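Local coordinates for amyloid-like protein 1 (PDB 3PMR) that belongs to the amyloid precursor protein family and, through its dimer-forming E2 domain, probably binds heparin and contributes to cell adhesion, at residues 136-140 against 179-183; 104-108 against 139-143; 147-151 against 165-169. One frame throughout, in Å; residues are numbered along the deposited sequence.

Contact 1 of 3, residues 136-140 against 179-183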
loop_
_atom_site.group_PDB
_atom_site.type_symbol
_atom_site.label_atom_id
_atom_site.label_comp_id
_atom_site.label_asym_id
_atom_site.label_seq_id
_atom_site.Cartn_x
_atom_site.Cartn_y
_atom_site.Cartn_z
ATOM N N TYR B 136 20.472 -21.328 1.350
ATOM C CA TYR B 136 19.710 -21.528 2.583
ATOM C C TYR B 136 19.741 -20.257 3.435
ATOM O O TYR B 136 18.733 -19.867 4.020
ATOM C CB TYR B 136 20.282 -22.700 3.383
ATOM C CG TYR B 136 19.560 -22.964 4.690
ATOM C CD1 TYR B 136 18.258 -23.478 4.707
ATOM C CD2 TYR B 136 20.174 -22.691 5.910
ATOM C CE1 TYR B 136 17.592 -23.712 5.910
ATOM C CE2 TYR B 136 19.514 -22.919 7.120
ATOM C CZ TYR B 136 18.227 -23.431 7.111
ATOM O OH TYR B 136 17.582 -23.664 8.304
ATOM N N LEU B 137 20.900 -19.608 3.493
ATOM C CA LEU B 137 21.041 -18.385 4.275
ATOM C C LEU B 137 20.211 -17.270 3.654
ATOM O O LEU B 137 19.645 -16.442 4.361
ATOM C CB LEU B 137 22.515 -17.967 4.357
ATOM C CG LEU B 137 23.395 -18.952 5.129
ATOM C CD1 LEU B 137 24.824 -18.464 5.207
ATOM C CD2 LEU B 137 22.830 -19.104 6.526
ATOM N N ARG B 138 20.133 -17.246 2.328
ATOM C CA ARG B 138 19.338 -16.224 1.667
ATOM C C ARG B 138 17.854 -16.487 1.907
ATOM O O ARG B 138 17.056 -15.554 1.966
ATOM C CB ARG B 138 19.636 -16.180 0.169
ATOM C CG ARG B 138 21.049 -15.717 -0.131
ATOM C CD ARG B 138 21.181 -15.163 -1.540
ATOM N NE ARG B 138 19.980 -15.388 -2.339
ATOM N N ALA B 139 17.485 -17.756 2.041
ATOM C CA ALA B 139 16.093 -18.097 2.312
ATOM C C ALA B 139 15.769 -17.579 3.723
ATOM O O ALA B 139 14.670 -17.083 3.975
ATOM C CB ALA B 139 15.902 -19.600 2.245
ATOM N N GLU B 140 16.732 -17.694 4.638
ATOM C CA GLU B 140 16.526 -17.222 6.008
ATOM C C GLU B 140 16.529 -15.701 6.105
ATOM O O GLU B 140 15.798 -15.128 6.912
ATOM C CB GLU B 140 17.565 -17.830 6.956
ATOM C CG GLU B 140 17.188 -19.243 7.351
ATOM C CD GLU B 140 15.731 -19.338 7.807
ATOM O OE1 GLU B 140 15.491 -19.489 9.021
ATOM O OE2 GLU B 140 14.822 -19.250 6.946
ATOM N N ARG B 179 18.127 -21.491 13.507
ATOM C CA ARG B 179 18.206 -22.366 12.338
ATOM C C ARG B 179 19.542 -22.140 11.627
ATOM O O ARG B 179 20.174 -23.089 11.162
ATOM C CB ARG B 179 17.014 -22.143 11.404
ATOM C CG ARG B 179 15.805 -22.938 11.860
ATOM C CD ARG B 179 14.778 -23.097 10.761
ATOM N NE ARG B 179 14.190 -21.822 10.380
ATOM C CZ ARG B 179 12.917 -21.497 10.580
ATOM N NH1 ARG B 179 12.086 -22.355 11.159
ATOM N NH2 ARG B 179 12.476 -20.310 10.195
ATOM N N VAL B 180 19.983 -20.888 11.582
ATOM C CA VAL B 180 21.259 -20.550 10.975
ATOM C C VAL B 180 22.399 -21.251 11.738
ATOM O O VAL B 180 23.295 -21.836 11.123
ATOM C CB VAL B 180 21.497 -19.023 10.992
ATOM C CG1 VAL B 180 22.897 -18.700 10.474
ATOM C CG2 VAL B 180 20.430 -18.322 10.134
ATOM N N ASN B 181 22.365 -21.210 13.072
ATOM C CA ASN B 181 23.413 -21.864 13.852
ATOM C C ASN B 181 23.359 -23.372 13.684
ATOM O O ASN B 181 24.399 -24.031 13.618
ATOM C CB ASN B 181 23.309 -21.503 15.336
ATOM C CG ASN B 181 23.647 -20.051 15.599
ATOM O OD1 ASN B 181 24.518 -19.476 14.939
ATOM N ND2 ASN B 181 22.970 -19.450 16.571
ATOM N N GLN B 182 22.152 -23.922 13.619
ATOM C CA GLN B 182 21.995 -25.355 13.436
ATOM C C GLN B 182 22.581 -25.773 12.071
ATOM O O GLN B 182 23.212 -26.825 11.970
ATOM C CB GLN B 182 20.512 -25.755 13.526
ATOM C CG GLN B 182 19.965 -25.981 14.950
ATOM C CD GLN B 182 18.441 -26.218 14.975
ATOM O OE1 GLN B 182 17.816 -26.429 13.935
ATOM N NE2 GLN B 182 17.848 -26.186 16.172
ATOM N N SER B 183 22.392 -24.954 11.032
ATOM C CA SER B 183 22.923 -25.290 9.706
ATOM C C SER B 183 24.444 -25.259 9.721
ATOM O O SER B 183 25.090 -26.139 9.154
ATOM C CB SER B 183 22.405 -24.329 8.619
ATOM O OG SER B 183 22.993 -23.037 8.704
HETATM O O HOH W 1 18.972 -25.398 9.987
#
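The ring of Y136 and the carboxylate of E140 are packed closely against R179 and S183, and most of the grip between 136-140 and 179-183 lies on this side. Y136 has CG anti to its own backbone N (chi1 179°), which sends the ring across to the second helix. There CE2 comes to 3.5 Å from S183 CB, while OH stops 3.5 Å from R179 CB. E140 CG lies over one face of the same ring, toward its rim. From R179, NE gives a nearly straight bond to E140 OE1 (3.0 Å, 164°); the oxygen sits in the guanidinium plane but is itself approached from above the plane of its carboxylate. The second bond, from R179 NH2 to the same oxygen, is weak; this nitrogen also makes a salt bridge with E143.

The two helices run antiparallel, 172° apart, with short-segment axes 10.9 Å from each other, and belong to the three-helix bundle in the C-terminal half of the E2 domain. Its third member, helix 64-119, closes the tight side, with R108 and L112 against Y136 and F115 against S183.

Opposite the salt bridge the packing is looser. L137 CD2 and V180 CG1 meet at 4.0 Å as the two side chains cross at about a right angle, and L205 of helix 191-207 touches both residues. A bound water bridges the tight half: it lies 2.8 Å from Y136 OH and donates to R179 O at 2.9 Å. S183 OG turns back on its own helix and bonds V180 O.

Contact 2 of 3, residues 104-108 against 139-143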
loop_
_atom_site.group_PDB
_atom_site.type_symbol
_atom_site.label_atom_id
_atom_site.label_comp_id
_atom_site.label_asym_id
_atom_site.label_seq_id
_atom_site.Cartn_x
_atom_site.Cartn_y
_atom_site.Cartn_z
ATOM N N ILE B 104 7.786 -18.586 1.219
ATOM C CA ILE B 104 8.979 -18.397 2.027
ATOM C C ILE B 104 9.333 -19.690 2.795
ATOM O O ILE B 104 10.501 -20.069 2.873
ATOM C CB ILE B 104 8.776 -17.226 3.019
ATOM C CG1 ILE B 104 8.904 -15.892 2.264
ATOM C CG2 ILE B 104 9.771 -17.322 4.159
ATOM C CD1 ILE B 104 8.614 -14.661 3.113
ATOM N N ASN B 105 8.327 -20.357 3.358
ATOM C CA ASN B 105 8.557 -21.594 4.095
ATOM C C ASN B 105 8.970 -22.703 3.148
ATOM O O ASN B 105 9.870 -23.486 3.452
ATOM C CB ASN B 105 7.306 -22.028 4.878
ATOM C CG ASN B 105 7.052 -21.163 6.097
ATOM O OD1 ASN B 105 7.968 -20.551 6.627
ATOM N ND2 ASN B 105 5.807 -21.129 6.559
ATOM N N ASP B 106 8.319 -22.771 1.990
ATOM C CA ASP B 106 8.663 -23.797 1.012
ATOM C C ASP B 106 10.089 -23.609 0.509
ATOM O O ASP B 106 10.820 -24.575 0.346
ATOM C CB ASP B 106 7.699 -23.760 -0.176
ATOM N N GLN B 107 10.485 -22.367 0.246
ATOM C CA GLN B 107 11.839 -22.128 -0.246
ATOM C C GLN B 107 12.914 -22.423 0.796
ATOM O O GLN B 107 14.013 -22.823 0.447
ATOM C CB GLN B 107 11.977 -20.695 -0.752
ATOM C CG GLN B 107 11.172 -20.466 -2.010
ATOM C CD GLN B 107 11.209 -19.036 -2.489
ATOM O OE1 GLN B 107 11.551 -18.119 -1.738
ATOM N NE2 GLN B 107 10.834 -18.830 -3.748
ATOM N N ARG B 108 12.600 -22.235 2.070
ATOM C CA ARG B 108 13.575 -22.496 3.119
ATOM C C ARG B 108 13.802 -24.011 3.218
ATOM O O ARG B 108 14.933 -24.476 3.376
ATOM C CB ARG B 108 13.062 -21.965 4.456
ATOM C CG ARG B 108 13.997 -22.215 5.634
ATOM C CD ARG B 108 13.328 -21.887 6.968
ATOM N NE ARG B 108 12.274 -22.851 7.273
ATOM C CZ ARG B 108 11.001 -22.533 7.480
ATOM N NH1 ARG B 108 10.609 -21.262 7.426
ATOM N NH2 ARG B 108 10.117 -23.493 7.715
ATOM N N ALA B 139 17.485 -17.756 2.041
ATOM C CA ALA B 139 16.093 -18.097 2.312
ATOM C C ALA B 139 15.769 -17.579 3.723
ATOM O O ALA B 139 14.670 -17.083 3.975
ATOM C CB ALA B 139 15.902 -19.600 2.245
ATOM N N GLU B 140 16.732 -17.694 4.638
ATOM C CA GLU B 140 16.526 -17.222 6.008
ATOM C C GLU B 140 16.529 -15.701 6.105
ATOM O O GLU B 140 15.798 -15.128 6.912
ATOM C CB GLU B 140 17.565 -17.830 6.956
ATOM C CG GLU B 140 17.188 -19.243 7.351
ATOM C CD GLU B 140 15.731 -19.338 7.807
ATOM O OE1 GLU B 140 15.491 -19.489 9.021
ATOM O OE2 GLU B 140 14.822 -19.250 6.946
ATOM N N GLN B 141 17.335 -15.053 5.269
ATOM C CA GLN B 141 17.375 -13.598 5.240
ATOM C C GLN B 141 16.010 -13.105 4.771
ATOM O O GLN B 141 15.469 -12.142 5.306
ATOM C CB GLN B 141 18.448 -13.100 4.275
ATOM C CG GLN B 141 18.458 -11.591 4.140
ATOM C CD GLN B 141 19.329 -11.109 3.001
ATOM O OE1 GLN B 141 19.243 -11.612 1.877
ATOM N NE2 GLN B 141 20.167 -10.118 3.279
ATOM N N LYS B 142 15.446 -13.779 3.773
ATOM C CA LYS B 142 14.130 -13.390 3.260
ATOM C C LYS B 142 13.063 -13.493 4.360
ATOM O O LYS B 142 12.206 -12.625 4.481
ATOM C CB LYS B 142 13.751 -14.276 2.071
ATOM C CG LYS B 142 12.533 -13.801 1.314
ATOM C CD LYS B 142 12.497 -14.379 -0.091
ATOM C CE LYS B 142 11.552 -13.572 -0.955
ATOM N NZ LYS B 142 11.941 -12.141 -0.875
ATOM N N GLU B 143 13.117 -14.564 5.148
ATOM C CA GLU B 143 12.170 -14.768 6.249
ATOM C C GLU B 143 12.356 -13.723 7.356
ATOM O O GLU B 143 11.399 -13.277 7.989
ATOM C CB GLU B 143 12.342 -16.174 6.832
ATOM C CG GLU B 143 11.532 -16.437 8.105
ATOM C CD GLU B 143 11.389 -17.925 8.407
ATOM O OE1 GLU B 143 12.044 -18.731 7.705
ATOM O OE2 GLU B 143 10.630 -18.285 9.339
HETATM O O HOH W 2 12.585 -18.445 2.467
HETATM O O HOH W 3 7.923 -18.399 8.520
#
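In the E2 three-helix bundle, the long helix 64-119 packs antiparallel on helix 126-157, and R108 sits on A139 where the two come close. The short axes are 9.3 Å apart at 158°, and the methyl of A139 explains the fit: its CB lies 3.8 Å from R108 CA, with no longer side chain to hold the backbones apart. A turn along, I104 CG2 packs on E143 CB at 3.9 Å.

Beside this apolar strip runs a buried charged cluster. The R108 chain bends at chi3 (69°), bringing NH1 round to E143 OE1, which it meets at 2.9 Å on the syn side of the carboxylate, though well out of its plane. The same NH1 bonds N105 OD1 on its own helix at 2.8 Å, so two acceptors, one from each helix, grip this nitrogen; N105 O merely lies over the guanidinium face. E140 comes at the aliphatic part of the arginine instead, its OE2 only 3.0 Å from R108 CD. E140 OE2 and E143 OE1 are 2.9 Å apart, a crowding of acceptors that R108 and R179 probably offset, although it could also raise the proton affinity of one acid.

E143 OE2 is bonded by H172 and R179 as well. Two waters stitch the helices: one donates to both I104 O and A139 O, the other to N105 OD1 and E143 OE2.

Contact 3 of 3, residues 147-151 against 165-169. With PO4 (phosphate ion), chain F.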
loop_
_atom_site.group_PDB
_atom_site.type_symbol
_atom_site.label_atom_id
_atom_site.label_comp_id
_atom_site.label_asym_id
_atom_site.label_seq_id
_atom_site.Cartn_x
_atom_site.Cartn_y
_atom_site.Cartn_z
ATOM N N THR B 147 9.632 -10.820 8.526
ATOM C CA THR B 147 9.218 -10.593 9.899
ATOM C C THR B 147 9.400 -9.122 10.265
ATOM O O THR B 147 8.501 -8.506 10.817
ATOM C CB THR B 147 10.053 -11.450 10.853
ATOM O OG1 THR B 147 9.863 -12.831 10.526
ATOM C CG2 THR B 147 9.648 -11.198 12.293
ATOM N N LEU B 148 10.568 -8.564 9.955
ATOM C CA LEU B 148 10.863 -7.168 10.264
ATOM C C LEU B 148 9.920 -6.206 9.544
ATOM O O LEU B 148 9.417 -5.255 10.149
ATOM C CB LEU B 148 12.316 -6.840 9.884
ATOM C CG LEU B 148 13.448 -7.553 10.642
ATOM C CD1 LEU B 148 14.734 -7.470 9.851
ATOM C CD2 LEU B 148 13.631 -6.927 12.019
ATOM N N ARG B 149 9.690 -6.448 8.254
ATOM C CA ARG B 149 8.802 -5.593 7.458
ATOM C C ARG B 149 7.371 -5.607 7.995
ATOM O O ARG B 149 6.703 -4.571 8.043
ATOM C CB ARG B 149 8.791 -6.033 5.983
ATOM C CG ARG B 149 7.961 -5.116 5.085
ATOM C CD ARG B 149 8.052 -5.503 3.607
ATOM N NE ARG B 149 9.436 -5.637 3.169
ATOM C CZ ARG B 149 10.045 -6.799 2.938
ATOM N NH1 ARG B 149 9.395 -7.948 3.096
ATOM N NH2 ARG B 149 11.314 -6.813 2.557
ATOM N N HIS B 150 6.901 -6.783 8.391
ATOM C CA HIS B 150 5.550 -6.906 8.912
ATOM C C HIS B 150 5.372 -6.055 10.169
ATOM O O HIS B 150 4.380 -5.342 10.322
ATOM C CB HIS B 150 5.235 -8.353 9.250
ATOM C CG HIS B 150 3.845 -8.542 9.757
ATOM N ND1 HIS B 150 3.555 -9.268 10.892
ATOM C CD2 HIS B 150 2.664 -8.064 9.304
ATOM C CE1 HIS B 150 2.255 -9.225 11.119
ATOM N NE2 HIS B 150 1.691 -8.500 10.171
ATOM N N TYR B 151 6.335 -6.168 11.074
ATOM C CA TYR B 151 6.334 -5.417 12.322
ATOM C C TYR B 151 6.388 -3.912 12.007
ATOM O O TYR B 151 5.631 -3.112 12.558
ATOM C CB TYR B 151 7.555 -5.849 13.141
ATOM C CG TYR B 151 7.743 -5.133 14.449
ATOM C CD1 TYR B 151 6.689 -4.991 15.355
ATOM C CD2 TYR B 151 8.983 -4.609 14.790
ATOM C CE1 TYR B 151 6.876 -4.338 16.571
ATOM C CE2 TYR B 151 9.180 -3.959 15.989
ATOM C CZ TYR B 151 8.130 -3.823 16.873
ATOM O OH TYR B 151 8.346 -3.132 18.033
ATOM N N MET B 165 2.731 -7.420 19.475
ATOM C CA MET B 165 3.471 -8.401 18.687
ATOM C C MET B 165 4.974 -8.332 18.891
ATOM O O MET B 165 5.708 -9.177 18.399
ATOM C CB MET B 165 3.148 -8.243 17.192
ATOM C CG MET B 165 3.708 -6.987 16.525
ATOM S SD MET B 165 3.053 -6.774 14.845
ATOM C CE MET B 165 4.092 -7.952 13.936
ATOM N N ARG B 166 5.419 -7.326 19.632
ATOM C CA ARG B 166 6.836 -7.094 19.897
ATOM C C ARG B 166 7.632 -8.346 20.307
ATOM O O ARG B 166 8.660 -8.666 19.704
ATOM C CB ARG B 166 6.948 -6.029 20.984
ATOM C CG ARG B 166 8.180 -5.174 20.928
ATOM C CD ARG B 166 8.130 -4.146 22.044
ATOM N NE ARG B 166 7.118 -3.118 21.824
ATOM C CZ ARG B 166 6.533 -2.432 22.801
ATOM N NH1 ARG B 166 6.857 -2.669 24.067
ATOM N NH2 ARG B 166 5.631 -1.501 22.521
ATOM N N PHE B 167 7.156 -9.052 21.327
ATOM C CA PHE B 167 7.844 -10.245 21.817
ATOM C C PHE B 167 7.823 -11.391 20.810
ATOM O O PHE B 167 8.771 -12.176 20.726
ATOM C CB PHE B 167 7.220 -10.712 23.138
ATOM C CG PHE B 167 8.058 -11.720 23.872
ATOM C CD1 PHE B 167 9.197 -11.315 24.558
ATOM C CD2 PHE B 167 7.727 -13.072 23.861
ATOM C CE1 PHE B 167 10.008 -12.238 25.212
ATOM C CE2 PHE B 167 8.531 -14.002 24.512
ATOM C CZ PHE B 167 9.672 -13.583 25.192
ATOM N N GLN B 168 6.733 -11.481 20.054
ATOM C CA GLN B 168 6.583 -12.516 19.047
ATOM C C GLN B 168 7.565 -12.295 17.896
ATOM O O GLN B 168 8.025 -13.247 17.275
ATOM C CB GLN B 168 5.156 -12.524 18.517
ATOM C CG GLN B 168 4.982 -13.422 17.330
ATOM C CD GLN B 168 5.347 -14.861 17.638
ATOM N N VAL B 169 7.865 -11.033 17.605
ATOM C CA VAL B 169 8.815 -10.709 16.549
ATOM C C VAL B 169 10.189 -11.153 17.062
ATOM O O VAL B 169 10.913 -11.876 16.389
ATOM C CB VAL B 169 8.831 -9.188 16.254
ATOM C CG1 VAL B 169 9.939 -8.858 15.268
ATOM C CG2 VAL B 169 7.480 -8.755 15.686
HETATM P P PO4 F . 12.792 -8.968 -0.038
HETATM O O1 PO4 F . 12.561 -8.939 1.429
HETATM O O2 PO4 F . 13.698 -10.097 -0.374
HETATM O O3 PO4 F . 11.495 -9.145 -0.742
HETATM O O4 PO4 F . 13.415 -7.686 -0.467
#
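Near the turn of the helical hairpin formed by helices 126-157 and 159-187, at the dimer interface, Y151 packs among M165, R166 and V169. V169 CG2 lies 3.8 Å from Y151 CG, and M165 CG packs beside CD1 of the same ring. At its far end Y151 OH is 3.5 Å from R166 CG. M165 SD lies at the edge of the tyrosine ring, 5.5 Å from its centroid, a Met-aromatic contact. Because the M165 chain bends at chi3 (-79°), its CE methyl tucks in to 3.4 Å from H150 ND1. On the other flank, T147 CG2 slides past V169 CG1 at 3.8 Å.

The polar ends face the second subunit: Y151 OH hydrogen-bonds E82 of that subunit, and R166 NE makes a salt bridge with the same carboxylate. An alanine in place of Y151 would probably open a gap beside M165 and V169 and leave E82 of the second subunit with R166 but without its hydroxyl partner.

R149 takes no part in the packing on 165-169; its NE pairs with E38 of the second subunit, and NH2 donates to phosphate O1 at 2.7 Å, 157°, in the guanidinium plane.

Overall arrangement
Helix 126-157 runs through all three contacts. Contacts 1 and 2 are 9 Å apart between centres, share A139 and E140, and merge into one charged network: R179 NH2 of contact 1 bonds E143 OE2 of contact 2 at 2.9 Å, although it also lies 3.5 Å from R108 NH1. Contact 3 is nested along the chain inside the loop closed by contact 1, nearer the turn of the same hairpin, with centres 19 Å apart. It faces the second subunit, which touches neither of the others. Phosphate is met from contacts 2 and 3 by K142 and R149; it probably came from the crystallisation liquor, but a basic patch there would be consistent with heparin binding.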